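Local coordinates for protein peroxisomal acyl-CoA oxidase 1A (PDB 2FON) that probably oxidises fatty acyl-CoA esters with the help of an FAD cofactor, as part of peroxisomal beta-oxidation, at residues V37-I42 with N561-G566; V277-V280 with Y286-S289; S405-G410 with A434-A439. One frame throughout, in Å; residues are numbered along the deposited sequence.

How the contacts relate
Contact 3 lies in the core, its centre about 8 Å from the centre of the chain, whereas contacts 1 and 2 sit near the surface. No two of them touch, and none share a helix or strand: contact 1 sets a helix against an interhelical loop, contact 2 pairs two strands of a hairpin, and contact 3 joins helix 389-417 to the end of helix 429-436 and the 3-10 turn that follows, beside the flavin. Along the chain, contact 1 closes a loop of more than 500 residues that encloses the other two. The chemistry follows the place: a carboxylate chain against proline and glycine in contact 1, backbone hydrogen bonds in contact 2, methyl groups and a ring in contact 3.

Contact 1: V37-I42 with N561-G566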
ATOM      1  N   VAL B  37      24.889  -9.076  19.756  1.00 69.52           N
ATOM      2  CA  VAL B  37      23.440  -8.974  19.583  1.00 69.44           C
ATOM      3  C   VAL B  37      22.767  -8.696  20.928  1.00 69.40           C
ATOM      4  O   VAL B  37      21.778  -7.945  20.988  1.00 68.52           O
ATOM      5  CB  VAL B  37      22.819 -10.222  18.889  1.00 69.37           C
ATOM      6  CG1 VAL B  37      23.478 -10.465  17.514  1.00 70.58           C
ATOM      7  CG2 VAL B  37      22.948 -11.455  19.766  1.00 70.12           C
ATOM      8  N   ASP B  38      23.330  -9.271  21.999  1.00 69.21           N
ATOM      9  CA  ASP B  38      22.754  -9.117  23.341  1.00 69.08           C
ATOM     10  C   ASP B  38      22.725  -7.645  23.725  1.00 67.98           C
ATOM     11  O   ASP B  38      21.732  -7.152  24.287  1.00 68.69           O
ATOM     12  CB  ASP B  38      23.483  -9.980  24.379  1.00 69.44           C
ATOM     13  CG  ASP B  38      23.342 -11.515  24.086  1.00 73.88           C
ATOM     14  OD1 ASP B  38      24.375 -12.212  23.886  1.00 77.72           O
ATOM     15  OD2 ASP B  38      22.195 -12.034  24.041  1.00 77.35           O
ATOM     16  N   GLU B  39      23.778  -6.913  23.382  1.00 66.02           N
ATOM     17  CA  GLU B  39      23.731  -5.482  23.619  1.00 64.46           C
ATOM     18  C   GLU B  39      22.819  -4.748  22.629  1.00 62.16           C
ATOM     19  O   GLU B  39      22.133  -3.818  23.023  1.00 61.49           O
ATOM     20  CB  GLU B  39      25.132  -4.858  23.675  1.00 65.33           C
ATOM     21  CG  GLU B  39      25.879  -5.219  24.942  1.00 68.38           C
ATOM     22  CD  GLU B  39      25.298  -4.606  26.228  1.00 72.95           C
ATOM     23  OE1 GLU B  39      24.757  -3.450  26.188  1.00 72.14           O
ATOM     24  OE2 GLU B  39      25.420  -5.297  27.285  1.00 73.75           O
ATOM     25  N   MET B  40      22.789  -5.160  21.363  1.00 59.83           N
ATOM     26  CA  MET B  40      21.850  -4.525  20.444  1.00 58.22           C
ATOM     27  C   MET B  40      20.404  -4.650  20.915  1.00 56.65           C
ATOM     28  O   MET B  40      19.644  -3.679  20.883  1.00 56.31           O
ATOM     29  CB  MET B  40      21.979  -5.013  19.030  1.00 58.37           C
ATOM     30  CG  MET B  40      21.310  -4.022  18.065  1.00 58.23           C
ATOM     31  SD  MET B  40      22.237  -2.511  17.784  1.00 60.47           S
ATOM     32  CE  MET B  40      23.564  -3.125  16.795  1.00 58.70           C
ATOM     33  N   LYS B  41      20.066  -5.829  21.403  1.00 54.16           N
ATOM     34  CA  LYS B  41      18.830  -6.038  22.022  1.00 53.03           C
ATOM     35  C   LYS B  41      18.591  -4.903  23.002  1.00 54.90           C
ATOM     36  O   LYS B  41      17.530  -4.234  22.935  1.00 56.69           O
ATOM     37  CB  LYS B  41      18.806  -7.388  22.699  1.00 52.07           C
ATOM     38  CG  LYS B  41      19.088  -8.578  21.764  1.00 50.64           C
ATOM     39  CD  LYS B  41      18.268  -9.791  22.167  1.00 51.49           C
ATOM     40  CE  LYS B  41      18.392 -10.980  21.207  1.00 51.49           C
ATOM     41  NZ  LYS B  41      17.804 -12.198  21.844  1.00 50.86           N
ATOM     42  N   ILE B  42      19.552  -4.640  23.896  1.00 55.50           N
ATOM     43  CA  ILE B  42      19.359  -3.594  24.913  1.00 54.59           C
ATOM     44  C   ILE B  42      19.183  -2.244  24.229  1.00 53.95           C
ATOM     45  O   ILE B  42      18.335  -1.467  24.619  1.00 54.12           O
ATOM     46  CB  ILE B  42      20.474  -3.587  26.048  1.00 54.45           C
ATOM     47  CG1 ILE B  42      20.179  -4.634  27.112  1.00 56.79           C
ATOM     48  CG2 ILE B  42      20.487  -2.319  26.843  1.00 52.33           C
ATOM     49  CD1 ILE B  42      21.250  -5.732  27.253  1.00 59.59           C
ATOM     50  N   ASN B 561      27.227   7.198  25.014  1.00 76.16           N
ATOM     51  CA  ASN B 561      28.189   6.097  25.092  1.00 76.44           C
ATOM     52  C   ASN B 561      27.722   4.885  24.257  1.00 75.27           C
ATOM     53  O   ASN B 561      28.097   4.790  23.081  1.00 75.67           O
ATOM     54  CB  ASN B 561      28.584   5.749  26.537  1.00 77.49           C
ATOM     55  CG  ASN B 561      27.518   4.934  27.257  1.00 80.40           C
ATOM     56  OD1 ASN B 561      27.805   3.819  27.708  1.00 85.68           O
ATOM     57  ND2 ASN B 561      26.284   5.462  27.343  1.00 78.61           N
ATOM     58  N   ILE B 562      26.902   3.995  24.820  1.00 73.52           N
ATOM     59  CA  ILE B 562      26.403   2.793  24.101  1.00 72.35           C
ATOM     60  C   ILE B 562      27.381   1.586  24.123  1.00 71.70           C
ATOM     61  O   ILE B 562      28.234   1.455  23.249  1.00 70.44           O
ATOM     62  CB  ILE B 562      26.013   3.087  22.628  1.00 72.15           C
ATOM     63  CG1 ILE B 562      25.012   4.242  22.517  1.00 71.40           C
ATOM     64  CG2 ILE B 562      25.514   1.820  21.937  1.00 72.05           C
ATOM     65  CD1 ILE B 562      24.740   4.637  21.066  1.00 72.07           C
ATOM     66  N   PRO B 563      27.205   0.669  25.097  1.00 71.48           N
ATOM     67  CA  PRO B 563      28.119  -0.456  25.232  1.00 70.94           C
ATOM     68  C   PRO B 563      27.910  -1.586  24.205  1.00 70.74           C
ATOM     69  O   PRO B 563      26.960  -1.555  23.366  1.00 71.30           O
ATOM     70  CB  PRO B 563      27.868  -0.960  26.668  1.00 70.98           C
ATOM     71  CG  PRO B 563      26.582  -0.357  27.131  1.00 70.94           C
ATOM     72  CD  PRO B 563      26.111   0.631  26.098  1.00 71.82           C
ATOM     73  N   GLY B 564      28.804  -2.577  24.293  1.00 69.75           N
ATOM     74  CA  GLY B 564      28.797  -3.763  23.438  1.00 68.74           C
ATOM     75  C   GLY B 564      29.668  -3.559  22.224  1.00 68.03           C
ATOM     76  O   GLY B 564      29.539  -2.532  21.547  1.00 67.86           O
ATOM     77  N   LYS B 565      30.559  -4.530  21.979  1.00 67.57           N
ATOM     78  CA  LYS B 565      31.427  -4.593  20.793  1.00 66.99           C
ATOM     79  C   LYS B 565      30.636  -4.368  19.480  1.00 66.42           C
ATOM     80  O   LYS B 565      29.551  -4.897  19.328  1.00 66.85           O
ATOM     81  CB  LYS B 565      32.180  -5.940  20.774  1.00 66.31           C
ATOM     82  N   GLY B 566      31.164  -3.512  18.608  1.00 66.35           N
ATOM     83  CA  GLY B 566      30.682  -3.210  17.256  1.00 66.37           C
ATOM     84  C   GLY B 566      29.275  -2.697  17.125  1.00 67.45           C
ATOM     85  O   GLY B 566      28.690  -2.693  16.016  1.00 67.88           O
TER
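Glu39 meets Gly564 and Pro563 where the first turn of helix 37-45 comes up against the loop that leads into helix 567-585. The close-packed part is small and centres on the aliphatic stem of the glutamate: CG of Glu39 lies 3.6 Å from CA of Gly564, and CB of Glu39 rests 3.8 Å from the carbonyl O of Pro563. Glycine suits this place on two counts. Its phi of 92° is one that other residues adopt less readily, and a beta carbon on Gly564 would point at the helix and run into CB of Glu39.

In the fold this contact joins two distant parts of the acyl-CoA oxidase chain, the start of the N-terminal region and the loop between two helices of the C-terminal region, helix 535-558 and helix 567-585. Gly566 stands at the N-cap position of the second of these. Behind the contact Met40 is buried against Val567 and Leu622, an apolar side chain on the inward face of the helix, and a backbone hydrogen bond between Lys565 and Asp36 ties the loop down nearby.

Towards solvent the packing thins out. With CG beside the backbone N and a bend at chi2 (-68°), the glutamate turns its carboxylate along the loop to Pro563, whose ring it crosses at about a right angle. OE1 of Glu39 approaches CG of Pro563 at 3.7 Å, a van der Waals touch without a hydrogen bond. The exposed proline stiffens the loop here without presenting a backbone N-H, while the partly exposed glutamate probably keeps its carboxylate near water; its other oxygen, OE2, makes a long, weak ion pair with Arg48.

Contact 2: V277-V280 with Y286-S289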
ATOM      1  N   VAL B 277     -10.851  22.435  33.168  1.00 69.88           N
ATOM      2  CA  VAL B 277     -10.558  23.746  32.587  1.00 70.31           C
ATOM      3  C   VAL B 277     -11.786  24.619  32.620  1.00 69.43           C
ATOM      4  O   VAL B 277     -11.766  25.747  33.081  1.00 69.83           O
ATOM      5  CB  VAL B 277     -10.167  23.568  31.119  1.00 70.93           C
ATOM      6  CG1 VAL B 277     -10.187  24.924  30.350  1.00 71.57           C
ATOM      7  CG2 VAL B 277      -8.824  22.835  31.029  1.00 72.39           C
ATOM      8  N   SER B 278     -12.869  24.086  32.104  1.00 68.90           N
ATOM      9  CA  SER B 278     -14.070  24.870  31.998  1.00 68.62           C
ATOM     10  C   SER B 278     -15.173  24.191  32.772  1.00 68.18           C
ATOM     11  O   SER B 278     -15.272  22.969  32.787  1.00 68.68           O
ATOM     12  CB  SER B 278     -14.440  25.081  30.524  1.00 68.53           C
ATOM     13  OG  SER B 278     -14.066  23.981  29.697  1.00 68.23           O
ATOM     14  N   GLN B 279     -15.973  24.991  33.454  1.00 67.61           N
ATOM     15  CA  GLN B 279     -17.140  24.469  34.157  1.00 66.86           C
ATOM     16  C   GLN B 279     -18.459  25.251  33.944  1.00 65.92           C
ATOM     17  O   GLN B 279     -18.515  26.321  33.309  1.00 65.56           O
ATOM     18  CB  GLN B 279     -16.852  24.247  35.659  1.00 67.11           C
ATOM     19  CG  GLN B 279     -16.415  25.444  36.490  1.00 67.53           C
ATOM     20  CD  GLN B 279     -14.955  25.365  36.936  1.00 69.74           C
ATOM     21  OE1 GLN B 279     -14.343  26.398  37.213  1.00 72.37           O
ATOM     22  NE2 GLN B 279     -14.396  24.152  37.018  1.00 67.59           N
ATOM     23  N   VAL B 280     -19.529  24.680  34.468  1.00 64.61           N
ATOM     24  CA  VAL B 280     -20.808  25.278  34.320  1.00 63.75           C
ATOM     25  C   VAL B 280     -21.440  25.241  35.687  1.00 64.01           C
ATOM     26  O   VAL B 280     -21.498  24.211  36.344  1.00 63.17           O
ATOM     27  CB  VAL B 280     -21.656  24.579  33.221  1.00 63.32           C
ATOM     28  CG1 VAL B 280     -22.975  25.308  33.040  1.00 63.29           C
ATOM     29  CG2 VAL B 280     -20.928  24.583  31.907  1.00 60.95           C
ATOM     30  N   TYR B 286     -20.840  30.000  31.793  1.00 78.32           N
ATOM     31  CA  TYR B 286     -19.499  29.457  31.647  1.00 78.68           C
ATOM     32  C   TYR B 286     -18.561  30.148  32.628  1.00 78.65           C
ATOM     33  O   TYR B 286     -18.639  31.363  32.832  1.00 78.35           O
ATOM     34  CB  TYR B 286     -19.023  29.719  30.226  1.00 78.97           C
ATOM     35  CG  TYR B 286     -17.997  28.770  29.686  1.00 79.62           C
ATOM     36  CD1 TYR B 286     -18.306  27.435  29.501  1.00 80.58           C
ATOM     37  CD2 TYR B 286     -16.719  29.216  29.302  1.00 80.74           C
ATOM     38  CE1 TYR B 286     -17.371  26.547  28.986  1.00 79.30           C
ATOM     39  CE2 TYR B 286     -15.764  28.325  28.768  1.00 78.99           C
ATOM     40  CZ  TYR B 286     -16.113  26.994  28.626  1.00 79.29           C
ATOM     41  OH  TYR B 286     -15.241  26.068  28.112  1.00 80.66           O
ATOM     42  N   VAL B 287     -17.681  29.351  33.229  1.00 78.79           N
ATOM     43  CA  VAL B 287     -16.702  29.816  34.203  1.00 78.70           C
ATOM     44  C   VAL B 287     -15.384  29.127  33.843  1.00 78.98           C
ATOM     45  O   VAL B 287     -15.381  28.087  33.196  1.00 78.24           O
ATOM     46  CB  VAL B 287     -17.166  29.514  35.679  1.00 78.64           C
ATOM     47  CG1 VAL B 287     -16.042  29.690  36.697  1.00 78.48           C
ATOM     48  CG2 VAL B 287     -18.347  30.385  36.071  1.00 77.87           C
ATOM     49  N   GLN B 288     -14.269  29.735  34.239  1.00 79.68           N
ATOM     50  CA  GLN B 288     -12.947  29.200  33.946  1.00 80.47           C
ATOM     51  C   GLN B 288     -12.062  29.125  35.187  1.00 81.05           C
ATOM     52  O   GLN B 288     -11.978  30.085  35.964  1.00 81.35           O
ATOM     53  CB  GLN B 288     -12.273  30.060  32.895  1.00 80.45           C
ATOM     54  CG  GLN B 288     -12.896  29.940  31.549  1.00 80.84           C
ATOM     55  CD  GLN B 288     -11.857  29.740  30.495  1.00 81.56           C
ATOM     56  OE1 GLN B 288     -11.666  28.631  30.013  1.00 82.12           O
ATOM     57  NE2 GLN B 288     -11.146  30.803  30.150  1.00 82.41           N
ATOM     58  N   SER B 289     -11.390  27.993  35.373  1.00 81.44           N
ATOM     59  CA  SER B 289     -10.511  27.839  36.531  1.00 82.01           C
ATOM     60  C   SER B 289      -9.147  28.480  36.271  1.00 82.24           C
ATOM     61  O   SER B 289      -8.913  29.003  35.179  1.00 82.44           O
ATOM     62  CB  SER B 289     -10.362  26.360  36.888  1.00 81.99           C
ATOM     63  OG  SER B 289     -10.103  25.590  35.731  1.00 82.64           O
TER
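Gln279 and Val287 form the hydrogen-bonded pair of two antiparallel strands, their backbones linked in both directions: N of Gln279 to O of Val287 at 3.2 Å, and N of Val287 to O of Gln279 at 3.1 Å. A third bond, nearly straight at 173°, runs from N of Ser289 to O of Val277 and extends the pairing past the strand ends.

On the face of Ser278, Val280, Tyr286 and Gln288, the tyrosine ring reaches diagonally across to Ser278. In Tyr286 a chi1 of -154° sets CG opposite the backbone N and swings the phenol over the neighbouring strand and beside the small serine; the ring also stacks on Tyr218. Buried Val280 adds a branched apolar side chain that packs on Leu211. On the face of Gln279 and Val287, Gln279, bent at chi2, folds back across the strands so that OE1 of Gln279 lies 3.7 Å from CG1 of Val287. At the open end OG of Ser289 is hydrogen-bonded to the carbonyl O of Arg276.

The whole is a two-stranded beta hairpin with a very short connection, laid by Val280 and Tyr286 on strand 204-213 of the larger mixed sheet.

Contact 3: S405-G410 with A434-A439; sequences SATADG and AVYVPA. With FAD (flavin-adenine dinucleotide), chain E.
Thr407 sets its methyl over one face of the Tyr436 ring, a CH-pi contact in which CG2 of Thr407 lies 3.7 Å from the ring centroid of Tyr436, 26° off the normal. The methyl sits offset toward the rim, above the CE2 and CZ side. Beside it Ala408 adds apolar contacts: its CB is 4.0 Å from CG2 of Val437 and 4.2 Å from CD2 of Tyr436. Alanine is small enough to let the two backbones come close, with CA of Ala408 5.7 Å from CA of Val437.

One step out, several features fix these groups. Thr407 holds its CG2 anti to the backbone N, which points the methyl at the ring and turns OG1 back along its own helix to a hydrogen bond with the carbonyl O of Thr403, so a polar atom is satisfied inside a buried interface. The opposite face of the Tyr436 ring carries CB of Ala439, and the ring also touches Ala311 and Ala314 of helix 297-328. Were Tyr436 replaced by an alanine, the Thr407 methyl and Ala439 would probably lose the flat surface between them, and a gap would open between helix 389-417 and the 434-439 segment.

Ala439 is brought under the ring by the 3-10 turn, its N bonded to O of Tyr436 at 3.0 Å. The same turn carries Pro438 to the cofactor, with CB of Pro438 3.4 Å from the C7M methyl of FAD, an apolar touch at the dimethylbenzene end of the flavin. The second subunit closes in here too: Tyr423 of that subunit is hydrogen-bonded to the carbonyl O of Ala434. The arrangement belongs to the helical C-alpha1 domain of acyl-CoA oxidases, where it backs the wall of the FAD site.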
ATOM      1  N   SER B 405       3.769   7.718   7.665  1.00 67.11           N
ATOM      2  CA  SER B 405       3.809   7.416   6.216  1.00 67.31           C
ATOM      3  C   SER B 405       4.935   6.504   5.844  1.00 67.65           C
ATOM      4  O   SER B 405       4.783   5.665   4.937  1.00 68.14           O
ATOM      5  CB  SER B 405       4.018   8.633   5.341  1.00 66.40           C
ATOM      6  OG  SER B 405       3.230   9.650   5.818  1.00 70.91           O
ATOM      7  N   ALA B 406       6.095   6.747   6.439  1.00 66.86           N
ATOM      8  CA  ALA B 406       7.218   6.024   6.033  1.00 67.77           C
ATOM      9  C   ALA B 406       6.871   4.574   6.344  1.00 69.49           C
ATOM     10  O   ALA B 406       7.084   3.653   5.479  1.00 70.35           O
ATOM     11  CB  ALA B 406       8.386   6.447   6.789  1.00 68.44           C
ATOM     12  N   THR B 407       6.271   4.375   7.529  1.00 69.32           N
ATOM     13  CA  THR B 407       6.008   3.036   8.015  1.00 69.41           C
ATOM     14  C   THR B 407       4.927   2.359   7.162  1.00 69.75           C
ATOM     15  O   THR B 407       5.153   1.274   6.604  1.00 70.70           O
ATOM     16  CB  THR B 407       5.774   3.015   9.579  1.00 70.57           C
ATOM     17  OG1 THR B 407       6.977   3.433  10.252  1.00 67.30           O
ATOM     18  CG2 THR B 407       5.316   1.626  10.106  1.00 68.11           C
ATOM     19  N   ALA B 408       3.780   2.988   6.988  1.00 69.42           N
ATOM     20  CA  ALA B 408       2.780   2.400   6.060  1.00 69.88           C
ATOM     21  C   ALA B 408       3.373   2.065   4.689  1.00 69.65           C
ATOM     22  O   ALA B 408       3.222   0.988   4.188  1.00 70.31           O
ATOM     23  CB  ALA B 408       1.550   3.298   5.906  1.00 70.13           C
ATOM     24  N   ASP B 409       4.104   2.973   4.098  1.00 70.02           N
ATOM     25  CA  ASP B 409       4.749   2.659   2.855  1.00 70.74           C
ATOM     26  C   ASP B 409       5.769   1.548   2.959  1.00 70.16           C
ATOM     27  O   ASP B 409       5.874   0.771   2.046  1.00 69.83           O
ATOM     28  CB  ASP B 409       5.481   3.870   2.384  1.00 72.45           C
ATOM     29  CG  ASP B 409       4.600   4.885   1.704  1.00 75.48           C
ATOM     30  OD1 ASP B 409       3.340   4.751   1.591  1.00 77.09           O
ATOM     31  OD2 ASP B 409       5.246   5.876   1.288  1.00 82.25           O
ATOM     32  N   GLY B 410       6.533   1.512   4.051  1.00 69.50           N
ATOM     33  CA  GLY B 410       7.515   0.476   4.289  1.00 68.92           C
ATOM     34  C   GLY B 410       7.024  -0.958   4.471  1.00 69.77           C
ATOM     35  O   GLY B 410       7.739  -1.950   4.131  1.00 69.17           O
ATOM     36  N   ALA B 434      -2.805  -3.952   7.001  1.00 65.75           N
ATOM     37  CA  ALA B 434      -4.168  -3.614   7.330  1.00 65.81           C
ATOM     38  C   ALA B 434      -4.319  -3.013   8.722  1.00 66.06           C
ATOM     39  O   ALA B 434      -4.944  -1.922   8.867  1.00 66.02           O
ATOM     40  CB  ALA B 434      -5.085  -4.805   7.160  1.00 65.71           C
ATOM     41  N   VAL B 435      -3.793  -3.707   9.735  1.00 65.89           N
ATOM     42  CA  VAL B 435      -3.795  -3.143  11.098  1.00 66.92           C
ATOM     43  C   VAL B 435      -3.013  -1.816  11.189  1.00 65.65           C
ATOM     44  O   VAL B 435      -3.362  -0.972  11.968  1.00 66.41           O
ATOM     45  CB  VAL B 435      -3.086  -4.040  12.180  1.00 67.74           C
ATOM     46  CG1 VAL B 435      -3.094  -3.312  13.518  1.00 67.97           C
ATOM     47  CG2 VAL B 435      -3.749  -5.342  12.349  1.00 69.55           C
ATOM     48  N   TYR B 436      -1.944  -1.648  10.444  1.00 63.85           N
ATOM     49  CA  TYR B 436      -1.126  -0.488  10.697  1.00 64.02           C
ATOM     50  C   TYR B 436      -1.697   0.787  10.146  1.00 64.31           C
ATOM     51  O   TYR B 436      -1.617   1.862  10.763  1.00 63.96           O
ATOM     52  CB  TYR B 436       0.293  -0.613  10.119  1.00 63.64           C
ATOM     53  CG  TYR B 436       1.079   0.549  10.617  1.00 64.89           C
ATOM     54  CD1 TYR B 436       1.390   0.641  11.974  1.00 61.58           C
ATOM     55  CD2 TYR B 436       1.408   1.642   9.764  1.00 65.85           C
ATOM     56  CE1 TYR B 436       2.052   1.728  12.464  1.00 61.21           C
ATOM     57  CE2 TYR B 436       2.085   2.742  10.257  1.00 62.14           C
ATOM     58  CZ  TYR B 436       2.400   2.774  11.609  1.00 63.08           C
ATOM     59  OH  TYR B 436       3.082   3.834  12.150  1.00 65.08           O
ATOM     60  N   VAL B 437      -2.234   0.663   8.945  1.00 64.97           N
ATOM     61  CA  VAL B 437      -2.524   1.812   8.126  1.00 64.96           C
ATOM     62  C   VAL B 437      -3.428   2.930   8.730  1.00 64.97           C
ATOM     63  O   VAL B 437      -3.141   4.111   8.504  1.00 64.17           O
ATOM     64  CB  VAL B 437      -2.888   1.385   6.714  1.00 65.16           C
ATOM     65  CG1 VAL B 437      -4.366   1.094   6.615  1.00 62.54           C
ATOM     66  CG2 VAL B 437      -2.346   2.471   5.700  1.00 64.66           C
ATOM     67  N   PRO B 438      -4.423   2.558   9.589  1.00 65.72           N
ATOM     68  CA  PRO B 438      -5.203   3.662  10.190  1.00 66.12           C
ATOM     69  C   PRO B 438      -4.332   4.723  10.910  1.00 66.31           C
ATOM     70  O   PRO B 438      -4.708   5.888  10.969  1.00 66.92           O
ATOM     71  CB  PRO B 438      -6.196   2.951  11.166  1.00 65.14           C
ATOM     72  CG  PRO B 438      -6.057   1.529  10.933  1.00 64.24           C
ATOM     73  CD  PRO B 438      -4.835   1.229  10.133  1.00 64.84           C
ATOM     74  N   ALA B 439      -3.175   4.331  11.416  1.00 67.13           N
ATOM     75  CA  ALA B 439      -2.141   5.299  11.901  1.00 68.25           C
ATOM     76  C   ALA B 439      -2.028   6.569  11.056  1.00 69.09           C
ATOM     77  O   ALA B 439      -1.825   7.656  11.603  1.00 69.52           O
ATOM     78  CB  ALA B 439      -0.742   4.633  12.034  1.00 67.12           C
TER
HETATM   79  PA  FAD E2000     -10.656  14.060   6.608  1.00 55.53           P
HETATM   80  O1A FAD E2000     -10.182  15.165   7.467  1.00 54.87           O
HETATM   81  O2A FAD E2000     -12.122  14.140   6.280  1.00 53.94           O
HETATM   82  O5B FAD E2000      -9.721  14.042   5.347  1.00 52.85           O
HETATM   83  C5B FAD E2000     -10.250  13.607   4.122  1.00 51.78           C
HETATM   84  C4B FAD E2000      -9.240  13.988   3.025  1.00 50.27           C
HETATM   85  O4B FAD E2000      -9.241  15.383   2.904  1.00 49.64           O
HETATM   86  C3B FAD E2000      -7.813  13.612   3.415  1.00 49.52           C
HETATM   87  O3B FAD E2000      -7.171  13.354   2.227  1.00 47.57           O
HETATM   88  C2B FAD E2000      -7.257  14.847   4.057  1.00 49.26           C
HETATM   89  O2B FAD E2000      -5.895  15.051   3.890  1.00 48.35           O
HETATM   90  C1B FAD E2000      -7.975  15.894   3.229  1.00 52.64           C
HETATM   91  N9A FAD E2000      -8.137  17.112   3.992  1.00 52.87           N
HETATM   92  C8A FAD E2000      -8.948  17.311   5.064  1.00 52.88           C
HETATM   93  N7A FAD E2000      -8.746  18.563   5.496  1.00 52.61           N
HETATM   94  C5A FAD E2000      -7.830  19.157   4.704  1.00 55.54           C
HETATM   95  C6A FAD E2000      -7.294  20.446   4.661  1.00 55.08           C
HETATM   96  N6A FAD E2000      -7.669  21.376   5.564  1.00 54.94           N
HETATM   97  N1A FAD E2000      -6.371  20.748   3.685  1.00 53.12           N
HETATM   98  C2A FAD E2000      -5.963  19.800   2.791  1.00 52.83           C
HETATM   99  N3A FAD E2000      -6.516  18.539   2.827  1.00 54.75           N
HETATM  100  C4A FAD E2000      -7.431  18.233   3.760  1.00 54.03           C
HETATM  101  N1  FAD E2000     -12.157   8.552  16.311  1.00 46.01           N
HETATM  102  C2  FAD E2000     -12.502   8.658  17.651  1.00 46.29           C
HETATM  103  O2  FAD E2000     -12.992   9.713  18.043  1.00 46.49           O
HETATM  104  N3  FAD E2000     -12.284   7.603  18.538  1.00 45.14           N
HETATM  105  C4  FAD E2000     -11.722   6.432  18.062  1.00 45.59           C
HETATM  106  O4  FAD E2000     -11.556   5.488  18.821  1.00 46.31           O
HETATM  107  C4X FAD E2000     -11.374   6.305  16.709  1.00 46.17           C
HETATM  108  N5  FAD E2000     -10.838   5.123  16.199  1.00 46.26           N
HETATM  109  C5X FAD E2000     -10.523   5.050  14.860  1.00 45.66           C
HETATM  110  C6  FAD E2000     -10.019   3.874  14.375  1.00 45.11           C
HETATM  111  C7  FAD E2000      -9.759   3.771  13.038  1.00 45.26           C
HETATM  112  C7M FAD E2000      -9.200   2.458  12.631  1.00 45.72           C
HETATM  113  C8  FAD E2000      -9.981   4.846  12.159  1.00 45.94           C
HETATM  114  C8M FAD E2000      -9.666   4.798  10.682  1.00 45.61           C
HETATM  115  C9  FAD E2000     -10.475   6.035  12.650  1.00 45.08           C
HETATM  116  C9A FAD E2000     -10.753   6.132  14.010  1.00 45.76           C
HETATM  117  N10 FAD E2000     -11.286   7.293  14.541  1.00 45.38           N
HETATM  118  C10 FAD E2000     -11.606   7.376  15.853  1.00 45.51           C
HETATM  119  C1' FAD E2000     -11.537   8.520  13.710  1.00 46.82           C
HETATM  120  C2' FAD E2000     -10.105   8.988  13.417  1.00 49.04           C
HETATM  121  O2' FAD E2000      -9.465   9.288  14.607  1.00 53.42           O
HETATM  122  C3' FAD E2000      -9.911  10.243  12.588  1.00 50.62           C
HETATM  123  O3' FAD E2000     -10.347  11.401  13.259  1.00 53.24           O
HETATM  124  C4' FAD E2000     -10.496  10.149  11.213  1.00 50.06           C
HETATM  125  O4' FAD E2000      -9.858   9.069  10.507  1.00 49.95           O
HETATM  126  C5' FAD E2000     -10.185  11.489  10.616  1.00 50.46           C
HETATM  127  O5' FAD E2000     -10.293  11.160   9.256  1.00 57.82           O
HETATM  128  P   FAD E2000     -11.291  11.878   8.268  1.00 53.85           P
HETATM  129  O1P FAD E2000     -12.138  10.855   7.601  1.00 53.81           O
HETATM  130  O2P FAD E2000     -12.033  13.041   8.884  1.00 56.30           O
HETATM  131  O3P FAD E2000     -10.259  12.639   7.292  1.00 57.72           O